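Local coordinates for beta-n-acetylhexosaminidase (Streptococcus pneumoniae, PDB 2YLA), which hydrolyses terminal beta-linked N-acetylglucosamine from N-glycans, as a family 20 beta-N-acetylhexosaminidase regarded as a pneumococcal virulence factor, at residues Val245-Trp250 with Tyr270-Thr275; Tyr280-Gln285 with Ala330-Ala335. The protein carries 1 engineered substitution. One frame throughout, in Å; residues are numbered along the deposited sequence.

Contact 1, between strands 246-249 and 272-274, is mostly part of the TIM-barrel wall, but its end at Trp250 reaches a sugar that contact 2 also binds. Contact 2 sets short strand 281-282 and the turn after it against the loop that follows strand 321-329, its centre about 23 Å from that of contact 1. The chain links them, strand 272-274 being followed by strand 281-282, and Thr275 O lies 3.7 Å from Tyr280 CE1. The shared sugar is an N-acetylglucosamine whose C1 is joined to O2 of a mannose: Trp250 packs on its acetamide methyl, while Tyr280 and Asp331 bind its polar groups.

Contact 1: residues Val245-Trp250 with Tyr270-Thr275; sequences VLISYW and YKFLNT. With NAG (2-acetamido-2-deoxy-beta-D-glucopyranose), chain E.
Ile247 and Phe272 pair in parallel register, and backbone bonds run from strand to strand on both sides of them. Ile247 N donates to Lys271 O (3.1 Å), and Leu273 N to Ile247 O (2.8 Å). Farther on, Thr275 N reaches Tyr249 O at 3.0 Å, and a water joins that carbonyl to Asn274 OD1, while Asn274 ND2 donates to Phe306 O. On the face bearing Ser248, its hydroxyl OG donates to Thr275 OG1 (2.7 Å), which in turn donates to Leu273 O from above the carbonyl plane, forming a short relay. On the other face Ile247 CB is 3.8 Å from Phe272 CD1, and Ile247 CD1 lies over one face of the Tyr270 ring. The Tyr249 and Phe272 rings meet obliquely, with planes at 81°. Trp250, its CG placed between backbone N and carbonyl carbon (chi1 78°), turns its indole away from the pair; the acetamide methyl C8 of the bound N-acetylglucosamine sits over one face, 3.5 Å from NE1, which donates to Asp229. The pair belongs to a beta-alpha-beta unit whose helix 262-267 packs through Leu265 on Ile247, Tyr249 and Phe272, while strands 223-227 and 321-329 flank it in the barrel.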
ATOM      1  N   VAL A 245      -4.622 -14.836  -0.909  1.00 10.29           N
ATOM      2  CA  VAL A 245      -4.664 -13.378  -0.910  1.00  9.92           C
ATOM      3  C   VAL A 245      -4.450 -12.839   0.503  1.00  9.71           C
ATOM      4  O   VAL A 245      -5.193 -13.182   1.425  1.00  9.72           O
ATOM      5  CB  VAL A 245      -6.005 -12.846  -1.488  1.00  9.88           C
ATOM      6  CG1 VAL A 245      -6.005 -11.324  -1.563  1.00  9.82           C
ATOM      7  CG2 VAL A 245      -6.276 -13.445  -2.860  1.00  9.76           C
ATOM      8  N   LEU A 246      -3.420 -12.011   0.665  1.00  9.35           N
ATOM      9  CA  LEU A 246      -3.186 -11.310   1.922  1.00  9.07           C
ATOM     10  C   LEU A 246      -4.246 -10.229   2.092  1.00  8.92           C
ATOM     11  O   LEU A 246      -4.317  -9.284   1.306  1.00  8.92           O
ATOM     12  CB  LEU A 246      -1.775 -10.709   1.949  1.00  9.05           C
ATOM     13  CG  LEU A 246      -1.368  -9.738   3.061  1.00  9.03           C
ATOM     14  CD1 LEU A 246      -1.343 -10.411   4.431  1.00  9.00           C
ATOM     15  CD2 LEU A 246      -0.018  -9.121   2.740  1.00  8.90           C
ATOM     16  N   ILE A 247      -5.083 -10.386   3.112  1.00  8.81           N
ATOM     17  CA  ILE A 247      -6.169  -9.446   3.357  1.00  8.64           C
ATOM     18  C   ILE A 247      -5.706  -8.236   4.163  1.00  8.45           C
ATOM     19  O   ILE A 247      -5.308  -8.354   5.325  1.00  8.59           O
ATOM     20  CB  ILE A 247      -7.387 -10.125   4.045  1.00  8.70           C
ATOM     21  CG1 ILE A 247      -7.946 -11.263   3.175  1.00  8.96           C
ATOM     22  CG2 ILE A 247      -8.476  -9.106   4.362  1.00  8.54           C
ATOM     23  CD1 ILE A 247      -8.445 -10.841   1.781  1.00  9.75           C
ATOM     24  N   SER A 248      -5.747  -7.078   3.516  1.00  8.24           N
ATOM     25  CA  SER A 248      -5.566  -5.794   4.178  1.00  7.93           C
ATOM     26  C   SER A 248      -6.908  -5.402   4.804  1.00  7.76           C
ATOM     27  O   SER A 248      -7.755  -4.778   4.156  1.00  7.77           O
ATOM     28  CB  SER A 248      -5.089  -4.757   3.155  1.00  7.86           C
ATOM     29  OG  SER A 248      -5.060  -3.450   3.691  1.00  7.68           O
ATOM     30  N   TYR A 249      -7.110  -5.801   6.057  1.00  7.54           N
ATOM     31  CA  TYR A 249      -8.391  -5.600   6.731  1.00  7.37           C
ATOM     32  C   TYR A 249      -8.474  -4.210   7.350  1.00  7.25           C
ATOM     33  O   TYR A 249      -7.654  -3.852   8.196  1.00  7.23           O
ATOM     34  CB  TYR A 249      -8.633  -6.678   7.797  1.00  7.35           C
ATOM     35  CG  TYR A 249     -10.093  -6.843   8.175  1.00  7.40           C
ATOM     36  CD1 TYR A 249     -10.714  -5.951   9.052  1.00  7.00           C
ATOM     37  CD2 TYR A 249     -10.856  -7.888   7.651  1.00  7.35           C
ATOM     38  CE1 TYR A 249     -12.052  -6.090   9.392  1.00  6.58           C
ATOM     39  CE2 TYR A 249     -12.200  -8.037   7.990  1.00  7.06           C
ATOM     40  CZ  TYR A 249     -12.789  -7.132   8.860  1.00  6.81           C
ATOM     41  OH  TYR A 249     -14.111  -7.270   9.207  1.00  6.83           O
ATOM     42  N   TRP A 250      -9.469  -3.433   6.929  1.00  7.12           N
ATOM     43  CA  TRP A 250      -9.606  -2.057   7.402  1.00  7.04           C
ATOM     44  C   TRP A 250     -10.852  -1.800   8.255  1.00  7.23           C
ATOM     45  O   TRP A 250     -10.812  -0.982   9.174  1.00  7.30           O
ATOM     46  CB  TRP A 250      -9.502  -1.056   6.240  1.00  6.82           C
ATOM     47  CG  TRP A 250     -10.728  -0.926   5.389  1.00  6.18           C
ATOM     48  CD1 TRP A 250     -11.124  -1.765   4.393  1.00  5.65           C
ATOM     49  CD2 TRP A 250     -11.712   0.115   5.452  1.00  5.58           C
ATOM     50  NE1 TRP A 250     -12.298  -1.319   3.835  1.00  5.11           N
ATOM     51  CE2 TRP A 250     -12.680  -0.165   4.465  1.00  5.24           C
ATOM     52  CE3 TRP A 250     -11.872   1.256   6.251  1.00  5.61           C
ATOM     53  CZ2 TRP A 250     -13.794   0.651   4.250  1.00  5.45           C
ATOM     54  CZ3 TRP A 250     -12.982   2.070   6.040  1.00  5.29           C
ATOM     55  CH2 TRP A 250     -13.928   1.759   5.047  1.00  5.52           C
ATOM     56  N   TYR A 270      -7.308 -16.991   5.890  1.00  9.84           N
ATOM     57  CA  TYR A 270      -6.659 -15.735   5.518  1.00  9.55           C
ATOM     58  C   TYR A 270      -5.723 -15.191   6.588  1.00  9.48           C
ATOM     59  O   TYR A 270      -6.024 -15.242   7.780  1.00  9.67           O
ATOM     60  CB  TYR A 270      -7.696 -14.667   5.158  1.00  9.49           C
ATOM     61  CG  TYR A 270      -8.374 -14.890   3.826  1.00  9.05           C
ATOM     62  CD1 TYR A 270      -7.669 -14.751   2.633  1.00  8.52           C
ATOM     63  CD2 TYR A 270      -9.720 -15.239   3.760  1.00  8.81           C
ATOM     64  CE1 TYR A 270      -8.286 -14.953   1.410  1.00  8.64           C
ATOM     65  CE2 TYR A 270     -10.348 -15.446   2.542  1.00  8.76           C
ATOM     66  CZ  TYR A 270      -9.624 -15.301   1.370  1.00  8.86           C
ATOM     67  OH  TYR A 270     -10.241 -15.504   0.159  1.00  8.53           O
ATOM     68  N   LYS A 271      -4.579 -14.684   6.141  1.00  9.28           N
ATOM     69  CA  LYS A 271      -3.668 -13.923   6.988  1.00  9.00           C
ATOM     70  C   LYS A 271      -3.901 -12.428   6.737  1.00  8.61           C
ATOM     71  O   LYS A 271      -4.288 -12.027   5.630  1.00  8.57           O
ATOM     72  CB  LYS A 271      -2.203 -14.340   6.752  1.00  9.08           C
ATOM     73  CG  LYS A 271      -1.621 -14.096   5.340  1.00 10.03           C
ATOM     74  CD  LYS A 271      -1.927 -15.229   4.343  1.00 11.33           C
ATOM     75  CE  LYS A 271      -3.103 -14.873   3.431  1.00 11.74           C
ATOM     76  NZ  LYS A 271      -3.843 -16.068   2.937  1.00 12.04           N
ATOM     77  N   PHE A 272      -3.684 -11.612   7.765  1.00  8.03           N
ATOM     78  CA  PHE A 272      -4.044 -10.194   7.706  1.00  7.43           C
ATOM     79  C   PHE A 272      -2.865  -9.239   7.680  1.00  7.08           C
ATOM     80  O   PHE A 272      -1.840  -9.483   8.313  1.00  6.89           O
ATOM     81  CB  PHE A 272      -4.933  -9.812   8.894  1.00  7.44           C
ATOM     82  CG  PHE A 272      -6.281 -10.464   8.886  1.00  7.23           C
ATOM     83  CD1 PHE A 272      -7.183 -10.216   7.857  1.00  7.23           C
ATOM     84  CD2 PHE A 272      -6.656 -11.315   9.917  1.00  6.92           C
ATOM     85  CE1 PHE A 272      -8.436 -10.818   7.851  1.00  7.13           C
ATOM     86  CE2 PHE A 272      -7.905 -11.915   9.924  1.00  6.73           C
ATOM     87  CZ  PHE A 272      -8.796 -11.668   8.889  1.00  6.97           C
ATOM     88  N   LEU A 273      -3.024  -8.147   6.937  1.00  6.77           N
ATOM     89  CA  LEU A 273      -2.231  -6.950   7.163  1.00  6.44           C
ATOM     90  C   LEU A 273      -3.162  -5.983   7.870  1.00  6.32           C
ATOM     91  O   LEU A 273      -4.097  -5.454   7.261  1.00  6.35           O
ATOM     92  CB  LEU A 273      -1.716  -6.349   5.852  1.00  6.38           C
ATOM     93  CG  LEU A 273      -0.829  -5.101   5.973  1.00  6.08           C
ATOM     94  CD1 LEU A 273       0.482  -5.404   6.694  1.00  5.65           C
ATOM     95  CD2 LEU A 273      -0.551  -4.501   4.608  1.00  5.80           C
ATOM     96  N   ASN A 274      -2.917  -5.788   9.165  1.00  6.10           N
ATOM     97  CA  ASN A 274      -3.770  -4.960  10.010  1.00  5.97           C
ATOM     98  C   ASN A 274      -3.781  -3.502   9.549  1.00  5.95           C
ATOM     99  O   ASN A 274      -2.879  -2.722   9.871  1.00  5.98           O
ATOM    100  CB  ASN A 274      -3.346  -5.082  11.479  1.00  5.97           C
ATOM    101  CG  ASN A 274      -4.373  -4.506  12.447  1.00  5.76           C
ATOM    102  OD1 ASN A 274      -5.505  -4.189  12.073  1.00  5.52           O
ATOM    103  ND2 ASN A 274      -3.975  -4.374  13.708  1.00  5.43           N
ATOM    104  N   THR A 275      -4.808  -3.157   8.779  1.00  5.87           N
ATOM    105  CA  THR A 275      -4.947  -1.828   8.189  1.00  5.85           C
ATOM    106  C   THR A 275      -6.101  -1.096   8.881  1.00  5.91           C
ATOM    107  O   THR A 275      -6.964  -0.493   8.237  1.00  5.87           O
ATOM    108  CB  THR A 275      -5.154  -1.938   6.660  1.00  5.74           C
ATOM    109  OG1 THR A 275      -4.132  -2.777   6.111  1.00  5.72           O
ATOM    110  CG2 THR A 275      -5.091  -0.576   5.981  1.00  5.62           C
TER
HETATM  111  C1  NAG E   4     -12.419   4.356   2.945  1.00 63.94           C
HETATM  112  C2  NAG E   4     -11.787   3.990   1.577  1.00 63.33           C
HETATM  113  C3  NAG E   4     -10.673   4.918   1.079  1.00 63.10           C
HETATM  114  C4  NAG E   4     -10.685   6.242   1.820  1.00 62.85           C
HETATM  115  C5  NAG E   4     -10.557   5.956   3.313  1.00 62.87           C
HETATM  116  C6  NAG E   4     -10.442   7.240   4.125  1.00 62.68           C
HETATM  117  C7  NAG E   4     -10.378   1.987   2.178  1.00 62.47           C
HETATM  118  C8  NAG E   4     -10.169   0.541   1.845  1.00 62.28           C
HETATM  119  N2  NAG E   4     -11.354   2.592   1.488  1.00 62.81           N
HETATM  120  O3  NAG E   4     -10.824   5.148  -0.305  1.00 63.11           O
HETATM  121  O4  NAG E   4      -9.630   7.051   1.354  1.00 62.46           O
HETATM  122  O5  NAG E   4     -11.664   5.215   3.805  1.00 63.42           O
HETATM  123  O6  NAG E   4     -11.682   7.913   4.163  1.00 62.35           O
HETATM  124  O7  NAG E   4      -9.674   2.522   3.036  1.00 62.20           O
HETATM  125  O   HOH W   1      -8.199  -4.108  10.733  1.00  8.06           O

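Contact 2: residues Tyr280-Gln285 with Ala330-Ala335; sequences YYILGQ and ADRPSA. With NAG (2-acetamido-2-deoxy-beta-D-glucopyranose), chain E; NAG (2-acetamido-2-deoxy-beta-D-glucopyranose), chain B; MAN (alpha-D-mannopyranose), chain C; EDO (1,2-ethanediol), chain I.
Leu283 and Ala330 bring their CA atoms to 5.3 Å, and Gly284 and Ala335 stand almost as close, where two turns face each other. One is a type II turn from Ile282 to Gln285, with Gly284 at its third position (phi 77°); the other is a type I turn from Arg332 to Ala335. A water ties them, donating to Leu283 O at 2.7 Å and to Arg332 O at 3.0 Å. Leu283 rests its CD1 on Ala330 CB (3.8 Å), while its CB faces that of Ala335. Arg332, bent at chi2 and chi3, brings its guanidinium edge-on to the first turn, at Gly284 and Gln285; NH1 approaches Ile282 CG2, the two side chains crossing at about a right angle. Ile282 CD1 borders two N-acetylglucosamines. Asp331 bridges one of these and a mannose: OD1 accepts from the N-acetylglucosamine O4 (2.7 Å), and OD2 from mannose O3 (2.7 Å) and, at longer range, from O6 of the same N-acetylglucosamine. Tyr280 OH donates to its acetamide O7 at 2.9 Å. Apolar packing and a shared water help to join the two segments, and Asp331 and Tyr280 turn polar groups to the glycan, consistent with a family 20 subsite for a terminal residue.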
ATOM      1  N   TYR A 280      -6.351   5.961  10.407  1.00  8.93           N
ATOM      2  CA  TYR A 280      -6.537   6.684   9.145  1.00  9.41           C
ATOM      3  C   TYR A 280      -6.411   8.196   9.279  1.00 10.05           C
ATOM      4  O   TYR A 280      -6.967   8.794  10.205  1.00 10.14           O
ATOM      5  CB  TYR A 280      -7.918   6.372   8.560  1.00  9.26           C
ATOM      6  CG  TYR A 280      -8.004   5.124   7.707  1.00  8.46           C
ATOM      7  CD1 TYR A 280      -7.055   4.107   7.810  1.00  7.94           C
ATOM      8  CD2 TYR A 280      -9.058   4.951   6.817  1.00  7.51           C
ATOM      9  CE1 TYR A 280      -7.146   2.961   7.034  1.00  7.55           C
ATOM     10  CE2 TYR A 280      -9.157   3.806   6.038  1.00  7.47           C
ATOM     11  CZ  TYR A 280      -8.196   2.818   6.151  1.00  7.39           C
ATOM     12  OH  TYR A 280      -8.283   1.688   5.381  1.00  7.25           O
ATOM     13  N   TYR A 281      -5.687   8.805   8.341  1.00 10.74           N
ATOM     14  CA  TYR A 281      -5.692  10.256   8.184  1.00 11.40           C
ATOM     15  C   TYR A 281      -5.968  10.677   6.741  1.00 11.91           C
ATOM     16  O   TYR A 281      -5.230  10.320   5.821  1.00 11.76           O
ATOM     17  CB  TYR A 281      -4.394  10.893   8.693  1.00 11.43           C
ATOM     18  CG  TYR A 281      -4.313  12.392   8.454  1.00 11.73           C
ATOM     19  CD1 TYR A 281      -5.361  13.240   8.832  1.00 12.10           C
ATOM     20  CD2 TYR A 281      -3.192  12.963   7.852  1.00 11.78           C
ATOM     21  CE1 TYR A 281      -5.296  14.616   8.612  1.00 11.92           C
ATOM     22  CE2 TYR A 281      -3.116  14.340   7.630  1.00 11.88           C
ATOM     23  CZ  TYR A 281      -4.171  15.157   8.012  1.00 11.94           C
ATOM     24  OH  TYR A 281      -4.105  16.514   7.799  1.00 12.02           O
ATOM     25  N   ILE A 282      -7.046  11.441   6.573  1.00 12.63           N
ATOM     26  CA  ILE A 282      -7.418  12.036   5.293  1.00 13.34           C
ATOM     27  C   ILE A 282      -6.874  13.457   5.266  1.00 13.91           C
ATOM     28  O   ILE A 282      -7.166  14.252   6.162  1.00 14.09           O
ATOM     29  CB  ILE A 282      -8.960  12.071   5.102  1.00 13.19           C
ATOM     30  CG1 ILE A 282      -9.535  10.659   5.031  1.00 13.25           C
ATOM     31  CG2 ILE A 282      -9.347  12.829   3.844  1.00 13.41           C
ATOM     32  CD1 ILE A 282      -9.998  10.118   6.359  1.00 13.83           C
ATOM     33  N   LEU A 283      -6.088  13.774   4.240  1.00 14.58           N
ATOM     34  CA  LEU A 283      -5.452  15.088   4.129  1.00 15.20           C
ATOM     35  C   LEU A 283      -6.462  16.225   4.274  1.00 15.78           C
ATOM     36  O   LEU A 283      -7.477  16.263   3.573  1.00 15.91           O
ATOM     37  CB  LEU A 283      -4.670  15.208   2.816  1.00 15.05           C
ATOM     38  CG  LEU A 283      -3.573  14.167   2.564  1.00 14.77           C
ATOM     39  CD1 LEU A 283      -2.997  14.322   1.170  1.00 14.63           C
ATOM     40  CD2 LEU A 283      -2.472  14.237   3.614  1.00 14.48           C
ATOM     41  N   GLY A 284      -6.184  17.126   5.214  1.00 16.46           N
ATOM     42  CA  GLY A 284      -7.017  18.303   5.454  1.00 17.21           C
ATOM     43  C   GLY A 284      -8.297  18.037   6.223  1.00 17.82           C
ATOM     44  O   GLY A 284      -9.183  18.888   6.257  1.00 17.99           O
ATOM     45  N   GLN A 285      -8.401  16.861   6.839  1.00 18.44           N
ATOM     46  CA  GLN A 285      -9.575  16.513   7.641  1.00 19.07           C
ATOM     47  C   GLN A 285      -9.525  17.218   8.995  1.00 19.39           C
ATOM     48  O   GLN A 285      -8.499  17.199   9.677  1.00 19.46           O
ATOM     49  CB  GLN A 285      -9.682  14.993   7.826  1.00 19.10           C
ATOM     50  CG  GLN A 285     -10.999  14.502   8.437  1.00 19.43           C
ATOM     51  CD  GLN A 285     -12.110  14.298   7.420  1.00 19.95           C
ATOM     52  OE1 GLN A 285     -13.198  13.837   7.764  1.00 20.37           O
ATOM     53  NE2 GLN A 285     -11.841  14.632   6.165  1.00 19.72           N
ATOM     54  N   ALA A 330      -6.093  10.751   0.463  1.00 10.59           N
ATOM     55  CA  ALA A 330      -6.296  12.043  -0.182  1.00 11.06           C
ATOM     56  C   ALA A 330      -7.660  12.135  -0.868  1.00 11.45           C
ATOM     57  O   ALA A 330      -7.744  12.430  -2.064  1.00 11.36           O
ATOM     58  CB  ALA A 330      -5.171  12.312  -1.168  1.00 11.05           C
ATOM     59  N   ASP A 331      -8.721  11.895  -0.096  1.00 12.14           N
ATOM     60  CA  ASP A 331     -10.105  11.888  -0.603  1.00 12.86           C
ATOM     61  C   ASP A 331     -10.495  13.183  -1.320  1.00 13.33           C
ATOM     62  O   ASP A 331     -11.113  13.142  -2.387  1.00 13.36           O
ATOM     63  CB  ASP A 331     -11.095  11.567   0.520  1.00 12.91           C
ATOM     64  CG  ASP A 331     -10.934  10.153   1.057  1.00 13.00           C
ATOM     65  OD1 ASP A 331      -9.783   9.703   1.231  1.00 13.26           O
ATOM     66  OD2 ASP A 331     -11.962   9.490   1.312  1.00 13.06           O
ATOM     67  N   ARG A 332     -10.148  14.322  -0.724  1.00 13.83           N
ATOM     68  CA  ARG A 332     -10.101  15.583  -1.453  1.00 14.33           C
ATOM     69  C   ARG A 332      -8.637  15.838  -1.808  1.00 14.29           C
ATOM     70  O   ARG A 332      -7.859  16.260  -0.951  1.00 14.34           O
ATOM     71  CB  ARG A 332     -10.653  16.744  -0.620  1.00 14.54           C
ATOM     72  CG  ARG A 332     -12.160  16.707  -0.359  1.00 15.73           C
ATOM     73  CD  ARG A 332     -12.469  16.197   1.039  1.00 17.53           C
ATOM     74  NE  ARG A 332     -11.596  16.822   2.033  1.00 19.04           N
ATOM     75  CZ  ARG A 332     -11.349  16.320   3.237  1.00 19.65           C
ATOM     76  NH1 ARG A 332     -11.912  15.179   3.609  1.00 19.94           N
ATOM     77  NH2 ARG A 332     -10.533  16.957   4.068  1.00 20.03           N
ATOM     78  N   PRO A 333      -8.249  15.571  -3.067  1.00 14.32           N
ATOM     79  CA  PRO A 333      -6.832  15.656  -3.424  1.00 14.46           C
ATOM     80  C   PRO A 333      -6.296  17.088  -3.535  1.00 14.63           C
ATOM     81  O   PRO A 333      -5.080  17.281  -3.618  1.00 14.57           O
ATOM     82  CB  PRO A 333      -6.759  14.934  -4.777  1.00 14.41           C
ATOM     83  CG  PRO A 333      -8.108  14.310  -4.990  1.00 14.34           C
ATOM     84  CD  PRO A 333      -9.067  15.126  -4.206  1.00 14.33           C
ATOM     85  N   SER A 334      -7.190  18.075  -3.525  1.00 14.88           N
ATOM     86  CA  SER A 334      -6.783  19.482  -3.549  1.00 15.02           C
ATOM     87  C   SER A 334      -6.346  19.985  -2.166  1.00 15.04           C
ATOM     88  O   SER A 334      -5.833  21.099  -2.043  1.00 15.15           O
ATOM     89  CB  SER A 334      -7.896  20.362  -4.122  1.00 15.02           C
ATOM     90  OG  SER A 334      -9.042  20.333  -3.293  1.00 15.45           O
ATOM     91  N   ALA A 335      -6.549  19.165  -1.136  1.00 15.03           N
ATOM     92  CA  ALA A 335      -6.057  19.480   0.204  1.00 15.07           C
ATOM     93  C   ALA A 335      -4.535  19.396   0.230  1.00 15.14           C
ATOM     94  O   ALA A 335      -3.937  18.558  -0.451  1.00 15.16           O
ATOM     95  CB  ALA A 335      -6.662  18.544   1.237  1.00 15.09           C
TER
HETATM   96  C1  NAG E   4     -12.419   4.356   2.945  1.00 63.94           C
HETATM   97  C2  NAG E   4     -11.787   3.990   1.577  1.00 63.33           C
HETATM   98  C3  NAG E   4     -10.673   4.918   1.079  1.00 63.10           C
HETATM   99  C4  NAG E   4     -10.685   6.242   1.820  1.00 62.85           C
HETATM  100  C5  NAG E   4     -10.557   5.956   3.313  1.00 62.87           C
HETATM  101  C6  NAG E   4     -10.442   7.240   4.125  1.00 62.68           C
HETATM  102  C7  NAG E   4     -10.378   1.987   2.178  1.00 62.47           C
HETATM  103  C8  NAG E   4     -10.169   0.541   1.845  1.00 62.28           C
HETATM  104  N2  NAG E   4     -11.354   2.592   1.488  1.00 62.81           N
HETATM  105  O3  NAG E   4     -10.824   5.148  -0.305  1.00 63.11           O
HETATM  106  O4  NAG E   4      -9.630   7.051   1.354  1.00 62.46           O
HETATM  107  O5  NAG E   4     -11.664   5.215   3.805  1.00 63.42           O
HETATM  108  O6  NAG E   4     -11.682   7.913   4.163  1.00 62.35           O
HETATM  109  O7  NAG E   4      -9.674   2.522   3.036  1.00 62.20           O
HETATM  110  C1  NAG B   5     -14.577   5.011   8.684  1.00 72.12           C
HETATM  111  C2  NAG B   5     -13.927   3.849   9.444  1.00 72.48           C
HETATM  112  C3  NAG B   5     -12.974   4.435  10.494  1.00 72.48           C
HETATM  113  C4  NAG B   5     -12.016   5.459   9.872  1.00 72.41           C
HETATM  114  C5  NAG B   5     -12.714   6.429   8.908  1.00 72.41           C
HETATM  115  C6  NAG B   5     -11.699   7.230   8.099  1.00 72.54           C
HETATM  116  C7  NAG B   5     -15.580   2.730  11.088  1.00 72.93           C
HETATM  117  C8  NAG B   5     -15.391   3.687  12.237  1.00 72.91           C
HETATM  118  N2  NAG B   5     -14.913   2.868   9.925  1.00 72.76           N
HETATM  119  O3  NAG B   5     -12.244   3.406  11.126  1.00 72.41           O
HETATM  120  O4  NAG B   5     -11.398   6.188  10.911  1.00 72.36           O
HETATM  121  O5  NAG B   5     -13.564   5.734   8.012  1.00 72.26           O
HETATM  122  O6  NAG B   5     -12.336   7.810   6.981  1.00 72.76           O
HETATM  123  O7  NAG B   5     -16.373   1.800  11.242  1.00 72.90           O
HETATM  124  C1  MAN C   3     -15.539   5.270   4.312  1.00 67.42           C
HETATM  125  C2  MAN C   3     -14.306   5.790   3.561  1.00 66.57           C
HETATM  126  C3  MAN C   3     -14.705   6.993   2.699  1.00 66.77           C
HETATM  127  C4  MAN C   3     -15.883   6.665   1.781  1.00 67.01           C
HETATM  128  C5  MAN C   3     -17.028   6.025   2.568  1.00 67.28           C
HETATM  129  C6  MAN C   3     -18.129   5.504   1.648  1.00 67.48           C
HETATM  130  O2  MAN C   3     -13.796   4.770   2.712  1.00 65.22           O
HETATM  131  O3  MAN C   3     -13.619   7.419   1.910  1.00 66.82           O
HETATM  132  O4  MAN C   3     -16.325   7.846   1.148  1.00 66.88           O
HETATM  133  O5  MAN C   3     -16.558   4.951   3.371  1.00 67.45           O
HETATM  134  O6  MAN C   3     -19.345   6.148   1.962  1.00 67.68           O
HETATM  135  C1  EDO I1106     -11.346  18.086  -3.986  1.00 37.43           C
HETATM  136  O1  EDO I1106     -10.446  17.962  -5.093  1.00 37.10           O
HETATM  137  C2  EDO I1106     -12.759  17.717  -4.424  1.00 37.80           C
HETATM  138  O2  EDO I1106     -13.347  16.842  -3.453  1.00 37.80           O
HETATM  139  O   HOH W   2      -7.765  14.547   1.477  1.00  2.76           O